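Local coordinates for CBS domain protein (Shewanella oneidensis, PDB 3LHH) that binds adenosine monophosphate through the paired CBS domains that make up this piece of a longer membrane protein, which may also bind flavin adenine dinucleotide, at residues Asp53-Asp58 with Leu67-Gln72; Lys95-Glu100 with Leu107-Leu112; Ser137-Val142 with Lys150-Leu155. One frame throughout, in Å; residues are numbered along the deposited sequence.

How the contacts relate
Contact 1 (53-58 with 67-72), contact 2 (95-100 with 107-112) and contact 3 (137-142 with 150-155) follow one another along the chain, each closing before the next opens. Contacts 1 and 2 have centres about 13 Å apart and share one hydrophobic layer, where L67 and V70 of helix 63-71 pack on L97 of helix 94-102. Contact 3 belongs to the second CBS motif; its centre is about 16 Å from that of contact 1, and the two meet where I54 packs on L152. Contacts 2 and 3 do not touch, their nearest atoms being about 10 Å apart. Both contacts 1 and 3 reach AMP, so the nucleotide lies between the two CBS motifs.

Contact 1 of 3, residues Asp53-Asp58 with Leu67-Gln72; sequences DIVFLD and LRTVMQ. With AMP (adenosine monophosphate), chain B.
T69 and L57 meet through methyl groups, with CG2 of T69 3.8 Å from CD2 of L57 as the two side chains run antiparallel alongside one another. Followed outward from the helix, T69 first offers CB, which lies 3.9 Å from the same CD2 of L57. Its two branches then part company. OG1 turns back to the carbonyl O of A65 in its own helix, which accounts for the hydroxyl; with OG1 at chi1 -60°, CG2 falls opposite the backbone N and projects across the gap. Besides the L57 methyl, CG2 of T69 approaches the carbonyl O of F56. CG2 of T69 also lies 4.0 Å from CG1 of V55. The geometry is that of the beta-alpha-beta unit formed by strand 57-58, helix 63-71 and strand 77-81, part of the first CBS motif, with the helix packed against the start of the first strand and the residues just before it. One step further along the helix, V70 lies roughly perpendicular to L57, and CG2 of V70 touches both leucine methyls, 3.8 Å from CD1 and from CD2 of L57. V70 also packs on A94 and L97 of helix 94-102. While CG1 of V55 goes to T69, its CB and CG2 lie near N1 of AMP. The N-H of V55 gives a nearly straight bond to N1 of AMP (3.0 Å, 172°), and its carbonyl O receives N6 of the nucleotide at 3.1 Å. This donor-acceptor pair reads the adenine edge that carries the amino group; H75, S76, R77, T154 and D157 supply further hydrogen bonds to AMP.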
loop_
_atom_site.group_PDB
_atom_site.type_symbol
_atom_site.label_atom_id
_atom_site.label_comp_id
_atom_site.label_asym_id
_atom_site.label_seq_id
_atom_site.Cartn_x
_atom_site.Cartn_y
_atom_site.Cartn_z
ATOM N N ASP A 53 -9.420 -6.346 2.041
ATOM C CA ASP A 53 -8.335 -6.922 2.834
ATOM C C ASP A 53 -7.218 -5.917 3.117
ATOM O O ASP A 53 -6.264 -6.251 3.814
ATOM C CB ASP A 53 -7.731 -8.154 2.137
ATOM C CG ASP A 53 -8.698 -9.341 2.068
ATOM O OD1 ASP A 53 -9.850 -9.222 2.535
ATOM O OD2 ASP A 53 -8.294 -10.405 1.544
ATOM N N ILE A 54 -7.314 -4.703 2.566
ATOM C CA ILE A 54 -6.268 -3.704 2.774
ATOM C C ILE A 54 -6.262 -3.131 4.182
ATOM O O ILE A 54 -7.276 -2.635 4.655
ATOM C CB ILE A 54 -6.376 -2.513 1.797
ATOM C CG1 ILE A 54 -6.123 -2.962 0.354
ATOM C CG2 ILE A 54 -5.384 -1.434 2.190
ATOM C CD1 ILE A 54 -6.152 -1.822 -0.653
ATOM N N VAL A 55 -5.106 -3.173 4.842
ATOM C CA VAL A 55 -4.966 -2.580 6.169
ATOM C C VAL A 55 -4.336 -1.217 5.996
ATOM O O VAL A 55 -3.249 -1.118 5.433
ATOM C CB VAL A 55 -4.053 -3.446 7.072
ATOM C CG1 VAL A 55 -3.829 -2.772 8.404
ATOM C CG2 VAL A 55 -4.648 -4.841 7.251
ATOM N N PHE A 56 -5.000 -0.165 6.469
ATOM C CA PHE A 56 -4.603 1.197 6.105
ATOM C C PHE A 56 -4.618 2.172 7.276
ATOM O O PHE A 56 -5.250 1.917 8.297
ATOM C CB PHE A 56 -5.497 1.733 4.977
ATOM C CG PHE A 56 -6.944 1.921 5.377
ATOM C CD1 PHE A 56 -7.867 0.907 5.175
ATOM C CD2 PHE A 56 -7.378 3.117 5.931
ATOM C CE1 PHE A 56 -9.199 1.075 5.533
ATOM C CE2 PHE A 56 -8.708 3.295 6.302
ATOM C CZ PHE A 56 -9.619 2.272 6.100
ATOM N N LEU A 57 -3.903 3.281 7.129
ATOM C CA LEU A 57 -3.920 4.340 8.131
ATOM C C LEU A 57 -4.760 5.543 7.666
ATOM O O LEU A 57 -4.842 5.824 6.473
ATOM C CB LEU A 57 -2.495 4.771 8.459
ATOM C CG LEU A 57 -1.527 3.641 8.838
ATOM C CD1 LEU A 57 -0.213 4.223 9.321
ATOM C CD2 LEU A 57 -2.114 2.738 9.889
ATOM N N ASP A 58 -5.395 6.234 8.607
ATOM C CA ASP A 58 -6.299 7.343 8.277
ATOM C C ASP A 58 -5.754 8.624 8.891
ATOM O O ASP A 58 -5.634 8.763 10.110
ATOM C CB ASP A 58 -7.726 7.048 8.769
ATOM C CG ASP A 58 -8.779 8.057 8.259
ATOM O OD1 ASP A 58 -8.451 9.234 7.979
ATOM O OD2 ASP A 58 -9.964 7.659 8.162
ATOM N N LEU A 67 -1.168 4.297 15.289
ATOM C CA LEU A 67 -0.174 3.521 16.006
ATOM C C LEU A 67 -0.719 2.139 16.376
ATOM O O LEU A 67 -0.055 1.128 16.166
ATOM C CB LEU A 67 0.270 4.270 17.256
ATOM C CG LEU A 67 1.611 5.004 17.249
ATOM C CD1 LEU A 67 2.177 5.190 15.861
ATOM C CD2 LEU A 67 1.496 6.333 17.970
ATOM N N ARG A 68 -1.934 2.087 16.912
ATOM C CA ARG A 68 -2.505 0.806 17.321
ATOM C C ARG A 68 -2.791 -0.092 16.120
ATOM O O ARG A 68 -2.588 -1.307 16.175
ATOM C CB ARG A 68 -3.775 1.007 18.154
ATOM C CG ARG A 68 -3.519 1.524 19.567
ATOM C CD ARG A 68 -4.827 1.715 20.363
ATOM N NE ARG A 68 -4.875 3.063 20.919
ATOM C CZ ARG A 68 -5.740 4.009 20.562
ATOM N NH1 ARG A 68 -5.665 5.206 21.129
ATOM N NH2 ARG A 68 -6.685 3.760 19.657
ATOM N N THR A 69 -3.283 0.503 15.040
ATOM C CA THR A 69 -3.469 -0.236 13.798
ATOM C C THR A 69 -2.143 -0.860 13.369
ATOM O O THR A 69 -2.068 -2.022 12.965
ATOM C CB THR A 69 -3.964 0.683 12.651
ATOM O OG1 THR A 69 -5.218 1.283 13.009
ATOM C CG2 THR A 69 -4.139 -0.130 11.365
ATOM N N VAL A 70 -1.072 -0.094 13.471
ATOM C CA VAL A 70 0.221 -0.616 13.027
ATOM C C VAL A 70 0.722 -1.740 13.949
ATOM O O VAL A 70 1.210 -2.782 13.493
ATOM C CB VAL A 70 1.258 0.513 12.912
ATOM C CG1 VAL A 70 2.647 -0.062 12.759
ATOM C CG2 VAL A 70 0.903 1.431 11.703
HETATM N N MSE A 71 0.575 -1.529 15.248
HETATM C CA MSE A 71 1.014 -2.488 16.265
HETATM C C MSE A 71 0.273 -3.805 16.194
HETATM O O MSE A 71 0.747 -4.824 16.680
HETATM C CB MSE A 71 0.827 -1.909 17.664
HETATM C CG MSE A 71 1.923 -0.961 18.076
HETATM SE SE MSE A 71 3.667 -1.723 17.652
HETATM C CE MSE A 71 3.577 -3.378 18.669
ATOM N N GLN A 72 -0.913 -3.786 15.602
ATOM C CA GLN A 72 -1.739 -4.995 15.546
ATOM C C GLN A 72 -1.657 -5.702 14.200
ATOM O O GLN A 72 -2.494 -6.555 13.865
ATOM C CB GLN A 72 -3.190 -4.669 15.921
ATOM C CG GLN A 72 -3.312 -4.223 17.390
ATOM C CD GLN A 72 -4.732 -3.895 17.811
ATOM O OE1 GLN A 72 -5.053 -2.740 18.069
ATOM N NE2 GLN A 72 -5.586 -4.916 17.901
HETATM P P AMP B . 4.542 -7.890 4.662
HETATM O O1P AMP B . 3.461 -8.319 5.631
HETATM O O2P AMP B . 4.820 -6.412 4.703
HETATM O O3P AMP B . 5.775 -8.762 4.633
HETATM O "O5'" AMP B . 3.841 -8.247 3.265
HETATM C "C5'" AMP B . 3.554 -9.612 2.944
HETATM C "C4'" AMP B . 2.256 -9.711 2.139
HETATM O "O4'" AMP B . 1.129 -9.237 2.892
HETATM C "C3'" AMP B . 2.267 -8.837 0.889
HETATM O "O3'" AMP B . 2.929 -9.460 -0.227
HETATM C "C2'" AMP B . 0.788 -8.619 0.650
HETATM O "O2'" AMP B . 0.277 -9.854 0.144
HETATM C "C1'" AMP B . 0.236 -8.478 2.056
HETATM N N9 AMP B . 0.244 -7.072 2.558
HETATM C C8 AMP B . 1.335 -6.308 2.771
HETATM N N7 AMP B . 1.014 -5.088 3.260
HETATM C C5 AMP B . -0.328 -5.056 3.360
HETATM C C6 AMP B . -1.322 -4.066 3.825
HETATM N N6 AMP B . -0.948 -2.835 4.269
HETATM N N1 AMP B . -2.616 -4.436 3.798
HETATM C C2 AMP B . -3.001 -5.660 3.366
HETATM N N3 AMP B . -2.146 -6.605 2.928
HETATM C C4 AMP B . -0.821 -6.359 2.903
#

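Contact 2 of 3, residues Lys95-Glu100 with Leu107-Leu112; sequences KQLLSE and LELVDL
Van der Waals packing, largely of leucines, joins helix 94-102, the last helix of the first CBS motif, to the connection toward the second, in which 109-111 have helical backbone angles without the regular bonds. From the helix, Q96 and E100 share the interface with L97, their aliphatic parts and polar ends lying against L107 and L112. L112 buries the largest area of any residue here: its CD2 comes 3.7 Å from CA of L97 and equally close to CG of Q96, so this methyl rests on the helix backbone as well as on a side chain. L97 adds its own branches, CD2 meeting CD2 of L107 at 3.6 Å with the two side chains roughly perpendicular, while CG of L97 faces CD1 of L109 at 4.1 Å. L109 and L112 also pack on I92 of strand 88-93. Q96 has CG opposite the backbone N (chi1 -175°) and an extended chain beyond it, which carries the amide past L112 so that CD and NE2 lie against the leucine's CG and CD2. One water joins the segments, donating to OE1 of Q96 at 2.5 Å and to the carbonyl O of L112 at 2.7 Å. Within the helix, NE2 of Q96 makes a weak bond to OE1 of E100 at 3.5 Å. The other carboxylate oxygen, OE2 of E100, comes 3.2 Å from CD1 of L107 and also lies beside the methyls of L112. The direct contacts are thus van der Waals, mostly through leucine methyls, with the water as the polar bridge.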
loop_
_atom_site.group_PDB
_atom_site.type_symbol
_atom_site.label_atom_id
_atom_site.label_comp_id
_atom_site.label_asym_id
_atom_site.label_seq_id
_atom_site.Cartn_x
_atom_site.Cartn_y
_atom_site.Cartn_z
ATOM N N LYS A 95 8.303 0.787 10.083
ATOM C CA LYS A 95 9.554 0.921 10.810
ATOM C C LYS A 95 9.827 2.379 11.098
ATOM O O LYS A 95 10.283 2.733 12.177
ATOM C CB LYS A 95 10.706 0.325 9.998
ATOM C CG LYS A 95 12.077 0.571 10.606
ATOM C CD LYS A 95 13.178 -0.047 9.762
ATOM C CE LYS A 95 14.547 0.380 10.275
ATOM N NZ LYS A 95 15.656 -0.317 9.561
ATOM N N GLN A 96 9.529 3.237 10.132
ATOM C CA GLN A 96 9.813 4.648 10.299
ATOM C C GLN A 96 8.884 5.256 11.335
ATOM O O GLN A 96 9.319 6.006 12.209
ATOM C CB GLN A 96 9.689 5.389 8.976
ATOM C CG GLN A 96 10.085 6.850 9.084
ATOM C CD GLN A 96 9.907 7.627 7.783
ATOM O OE1 GLN A 96 9.343 7.123 6.806
ATOM N NE2 GLN A 96 10.385 8.869 7.771
ATOM N N LEU A 97 7.606 4.910 11.244
ATOM C CA LEU A 97 6.598 5.483 12.115
ATOM C C LEU A 97 6.959 5.107 13.545
ATOM O O LEU A 97 7.008 5.947 14.446
ATOM C CB LEU A 97 5.245 4.883 11.764
ATOM C CG LEU A 97 3.997 5.746 11.912
ATOM C CD1 LEU A 97 2.837 4.848 12.194
ATOM C CD2 LEU A 97 4.157 6.788 12.996
ATOM N N LEU A 98 7.213 3.820 13.741
ATOM C CA LEU A 98 7.518 3.311 15.058
ATOM C C LEU A 98 8.866 3.820 15.524
ATOM O O LEU A 98 9.017 4.204 16.680
ATOM C CB LEU A 98 7.558 1.800 15.026
ATOM C CG LEU A 98 6.240 1.199 14.583
ATOM C CD1 LEU A 98 6.452 -0.280 14.374
ATOM C CD2 LEU A 98 5.158 1.481 15.631
ATOM N N SER A 99 9.847 3.811 14.624
ATOM C CA SER A 99 11.165 4.345 14.952
ATOM C C SER A 99 10.998 5.730 15.525
ATOM O O SER A 99 11.445 6.000 16.635
ATOM C CB SER A 99 12.076 4.418 13.721
ATOM O OG SER A 99 12.517 3.132 13.330
ATOM N N GLU A 100 10.348 6.602 14.757
ATOM C CA GLU A 100 10.196 8.002 15.131
ATOM C C GLU A 100 9.187 8.226 16.244
ATOM O O GLU A 100 9.021 9.345 16.718
ATOM C CB GLU A 100 9.757 8.815 13.927
ATOM C CG GLU A 100 10.819 8.984 12.871
ATOM C CD GLU A 100 10.439 10.051 11.875
ATOM O OE1 GLU A 100 11.176 10.236 10.883
ATOM O OE2 GLU A 100 9.396 10.705 12.090
ATOM N N LEU A 107 5.922 14.314 16.118
ATOM C CA LEU A 107 5.603 13.487 14.966
ATOM C C LEU A 107 4.226 13.806 14.408
ATOM O O LEU A 107 3.226 13.740 15.125
ATOM C CB LEU A 107 5.663 12.010 15.373
ATOM C CG LEU A 107 5.405 10.953 14.304
ATOM C CD1 LEU A 107 6.372 11.156 13.164
ATOM C CD2 LEU A 107 5.549 9.552 14.894
ATOM N N GLU A 108 4.176 14.153 13.126
ATOM C CA GLU A 108 2.900 14.309 12.441
ATOM C C GLU A 108 2.856 13.285 11.313
ATOM O O GLU A 108 3.741 13.250 10.461
ATOM C CB GLU A 108 2.718 15.736 11.892
ATOM C CG GLU A 108 3.056 16.875 12.875
ATOM C CD GLU A 108 1.990 17.115 13.946
ATOM O OE1 GLU A 108 0.786 17.020 13.636
ATOM O OE2 GLU A 108 2.361 17.413 15.104
ATOM N N LEU A 109 1.820 12.457 11.313
ATOM C CA LEU A 109 1.712 11.347 10.377
ATOM C C LEU A 109 1.910 11.762 8.921
ATOM O O LEU A 109 2.557 11.055 8.137
ATOM C CB LEU A 109 0.351 10.676 10.528
ATOM C CG LEU A 109 0.264 9.314 9.850
ATOM C CD1 LEU A 109 1.487 8.511 10.189
ATOM C CD2 LEU A 109 -1.004 8.574 10.269
ATOM N N VAL A 110 1.353 12.910 8.558
ATOM C CA VAL A 110 1.355 13.339 7.164
ATOM C C VAL A 110 2.782 13.559 6.664
ATOM O O VAL A 110 3.037 13.564 5.462
ATOM C CB VAL A 110 0.500 14.616 6.961
ATOM C CG1 VAL A 110 1.081 15.782 7.752
ATOM C CG2 VAL A 110 0.394 14.962 5.488
ATOM N N ASP A 111 3.712 13.714 7.599
ATOM C CA ASP A 111 5.104 13.996 7.272
ATOM C C ASP A 111 5.872 12.751 6.816
ATOM O O ASP A 111 6.925 12.852 6.190
ATOM C CB ASP A 111 5.801 14.630 8.480
ATOM C CG ASP A 111 5.317 16.052 8.759
ATOM O OD1 ASP A 111 4.622 16.644 7.895
ATOM O OD2 ASP A 111 5.639 16.582 9.846
ATOM N N LEU A 112 5.347 11.573 7.129
ATOM C CA LEU A 112 6.026 10.340 6.766
ATOM C C LEU A 112 5.431 9.717 5.505
ATOM O O LEU A 112 5.911 8.692 5.030
ATOM C CB LEU A 112 6.010 9.335 7.923
ATOM C CG LEU A 112 6.830 9.703 9.167
ATOM C CD1 LEU A 112 6.176 10.867 9.893
ATOM C CD2 LEU A 112 6.984 8.514 10.100
HETATM O O HOH W 1 7.286 6.388 5.522
#

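Contact 3 of 3, residues Ser137-Val142 with Lys150-Leu155; sequences SQMVFV and KGLVTL. With AMP (adenosine monophosphate), chain B.
V140 and V153 exchange two backbone hydrogen bonds, N of V140 to O of V153 and N of V153 to O of V140, both 2.9 Å. They form a hydrogen-bonded pair in the antiparallel beta hairpin of strands 139-143 and 149-154, within the second CBS motif; the directions of the short segments 139-142 and 150-154 differ by 157°. T154 occupies the helix N-cap: its OG1 accepts from N of D157 and donates to O3' of AMP at 2.7 Å. Next to it, N of L155 reaches O of Q138 at 2.8 Å. At the other end, N of V142 bonds to O of G151, and O of V142 receives a 2.7 Å bond from N of K150 plus a weak one from N of G151. K150 and G151 thus both face V142, a classic beta bulge. G151 has phi 160° and psi -166°, backbone angles that suit glycine.

On the sheet face of V140, V142 and V153, the methyls CG2 of V142 and CG2 of V153 touch at 3.8 Å; V140 and V153 also pack on F132 of helix 125-135. The other face carries M139, F141, L152 and T154. There CB of L152 lies obliquely to the F141 ring, 3.9 Å from its CD1, and P79 of strand 77-81 touches M139, F141 and L152. The selenomethionine methyl CE of M139 lies 3.7 Å from N7 of AMP.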
loop_
_atom_site.group_PDB
_atom_site.type_symbol
_atom_site.label_atom_id
_atom_site.label_comp_id
_atom_site.label_asym_id
_atom_site.label_seq_id
_atom_site.Cartn_x
_atom_site.Cartn_y
_atom_site.Cartn_z
ATOM N N SER A 137 8.974 0.334 -6.963
ATOM C CA SER A 137 7.944 0.379 -5.922
ATOM C C SER A 137 7.773 -0.974 -5.231
ATOM O O SER A 137 7.947 -2.023 -5.844
ATOM C CB SER A 137 6.590 0.787 -6.529
ATOM O OG SER A 137 6.565 2.144 -6.926
ATOM N N GLN A 138 7.408 -0.960 -3.958
ATOM C CA GLN A 138 7.115 -2.198 -3.241
ATOM C C GLN A 138 5.624 -2.510 -3.340
ATOM O O GLN A 138 5.216 -3.660 -3.291
ATOM C CB GLN A 138 7.543 -2.090 -1.774
ATOM C CG GLN A 138 9.037 -1.835 -1.574
ATOM C CD GLN A 138 9.341 -0.424 -1.093
ATOM O OE1 GLN A 138 8.738 0.551 -1.550
ATOM N NE2 GLN A 138 10.286 -0.312 -0.165
HETATM N N MSE A 139 4.826 -1.458 -3.513
HETATM C CA MSE A 139 3.370 -1.533 -3.494
HETATM C C MSE A 139 2.756 -0.613 -4.562
HETATM O O MSE A 139 3.173 0.530 -4.704
HETATM C CB MSE A 139 2.922 -1.103 -2.095
HETATM C CG MSE A 139 1.453 -1.026 -1.831
HETATM SE SE MSE A 139 1.171 -0.707 0.100
HETATM C CE MSE A 139 1.758 -2.426 0.810
ATOM N N VAL A 140 1.790 -1.115 -5.329
ATOM C CA VAL A 140 1.049 -0.279 -6.281
ATOM C C VAL A 140 -0.450 -0.463 -6.072
ATOM O O VAL A 140 -0.910 -1.546 -5.683
ATOM C CB VAL A 140 1.380 -0.597 -7.760
ATOM C CG1 VAL A 140 2.865 -0.397 -8.056
ATOM C CG2 VAL A 140 0.940 -2.009 -8.106
ATOM N N PHE A 141 -1.207 0.601 -6.317
ATOM C CA PHE A 141 -2.658 0.560 -6.204
ATOM C C PHE A 141 -3.302 0.336 -7.567
ATOM O O PHE A 141 -2.883 0.906 -8.572
ATOM C CB PHE A 141 -3.183 1.846 -5.572
ATOM C CG PHE A 141 -2.673 2.085 -4.176
ATOM C CD1 PHE A 141 -2.891 1.152 -3.169
ATOM C CD2 PHE A 141 -1.983 3.244 -3.863
ATOM C CE1 PHE A 141 -2.413 1.372 -1.884
ATOM C CE2 PHE A 141 -1.515 3.471 -2.573
ATOM C CZ PHE A 141 -1.723 2.535 -1.590
ATOM N N VAL A 142 -4.336 -0.490 -7.584
ATOM C CA VAL A 142 -5.029 -0.834 -8.806
ATOM C C VAL A 142 -6.448 -0.264 -8.815
ATOM O O VAL A 142 -7.193 -0.433 -7.848
ATOM C CB VAL A 142 -5.091 -2.355 -8.962
ATOM C CG1 VAL A 142 -5.774 -2.725 -10.272
ATOM C CG2 VAL A 142 -3.678 -2.946 -8.896
ATOM N N LYS A 150 -9.556 -0.895 -6.575
ATOM C CA LYS A 150 -9.966 -2.304 -6.564
ATOM C C LYS A 150 -9.118 -3.133 -5.601
ATOM O O LYS A 150 -9.512 -4.217 -5.188
ATOM C CB LYS A 150 -9.826 -2.917 -7.972
ATOM C CG LYS A 150 -11.017 -2.707 -8.876
ATOM C CD LYS A 150 -12.254 -3.420 -8.326
ATOM C CE LYS A 150 -13.489 -2.505 -8.323
ATOM N NZ LYS A 150 -14.235 -2.510 -7.005
ATOM N N GLY A 151 -7.931 -2.640 -5.282
ATOM C CA GLY A 151 -7.015 -3.393 -4.457
ATOM C C GLY A 151 -5.586 -2.917 -4.610
ATOM O O GLY A 151 -5.339 -1.837 -5.149
ATOM N N LEU A 152 -4.646 -3.717 -4.125
ATOM C CA LEU A 152 -3.242 -3.381 -4.273
ATOM C C LEU A 152 -2.432 -4.604 -4.638
ATOM O O LEU A 152 -2.830 -5.737 -4.351
ATOM C CB LEU A 152 -2.683 -2.710 -3.010
ATOM C CG LEU A 152 -2.628 -3.489 -1.703
ATOM C CD1 LEU A 152 -1.452 -4.445 -1.652
ATOM C CD2 LEU A 152 -2.536 -2.484 -0.565
ATOM N N VAL A 153 -1.310 -4.367 -5.305
ATOM C CA VAL A 153 -0.355 -5.433 -5.606
ATOM C C VAL A 153 0.995 -5.109 -4.979
ATOM O O VAL A 153 1.442 -3.962 -5.014
ATOM C CB VAL A 153 -0.197 -5.628 -7.124
ATOM C CG1 VAL A 153 0.687 -6.851 -7.425
ATOM C CG2 VAL A 153 -1.531 -5.834 -7.731
ATOM N N THR A 154 1.641 -6.116 -4.394
ATOM C CA THR A 154 2.989 -5.938 -3.877
ATOM C C THR A 154 4.052 -6.618 -4.757
ATOM O O THR A 154 3.797 -7.614 -5.429
ATOM C CB THR A 154 3.135 -6.469 -2.434
ATOM O OG1 THR A 154 3.035 -7.898 -2.437
ATOM C CG2 THR A 154 2.060 -5.884 -1.524
ATOM N N LEU A 155 5.257 -6.077 -4.729
ATOM C CA LEU A 155 6.368 -6.701 -5.439
ATOM C C LEU A 155 6.535 -8.127 -4.922
ATOM O O LEU A 155 6.684 -9.079 -5.705
ATOM C CB LEU A 155 7.643 -5.901 -5.205
ATOM C CG LEU A 155 8.910 -6.534 -5.774
ATOM C CD1 LEU A 155 8.851 -6.510 -7.273
ATOM C CD2 LEU A 155 10.139 -5.797 -5.253
HETATM P P AMP B . 4.542 -7.890 4.662
HETATM O O1P AMP B . 3.461 -8.319 5.631
HETATM O O2P AMP B . 4.820 -6.412 4.703
HETATM O O3P AMP B . 5.775 -8.762 4.633
HETATM O "O5'" AMP B . 3.841 -8.247 3.265
HETATM C "C5'" AMP B . 3.554 -9.612 2.944
HETATM C "C4'" AMP B . 2.256 -9.711 2.139
HETATM O "O4'" AMP B . 1.129 -9.237 2.892
HETATM C "C3'" AMP B . 2.267 -8.837 0.889
HETATM O "O3'" AMP B . 2.929 -9.460 -0.227
HETATM C "C2'" AMP B . 0.788 -8.619 0.650
HETATM O "O2'" AMP B . 0.277 -9.854 0.144
HETATM C "C1'" AMP B . 0.236 -8.478 2.056
HETATM N N9 AMP B . 0.244 -7.072 2.558
HETATM C C8 AMP B . 1.335 -6.308 2.771
HETATM N N7 AMP B . 1.014 -5.088 3.260
HETATM C C5 AMP B . -0.328 -5.056 3.360
HETATM C C6 AMP B . -1.322 -4.066 3.825
HETATM N N6 AMP B . -0.948 -2.835 4.269
HETATM N N1 AMP B . -2.616 -4.436 3.798
HETATM C C2 AMP B . -3.001 -5.660 3.366
HETATM N N3 AMP B . -2.146 -6.605 2.928
HETATM C C4 AMP B . -0.821 -6.359 2.903
#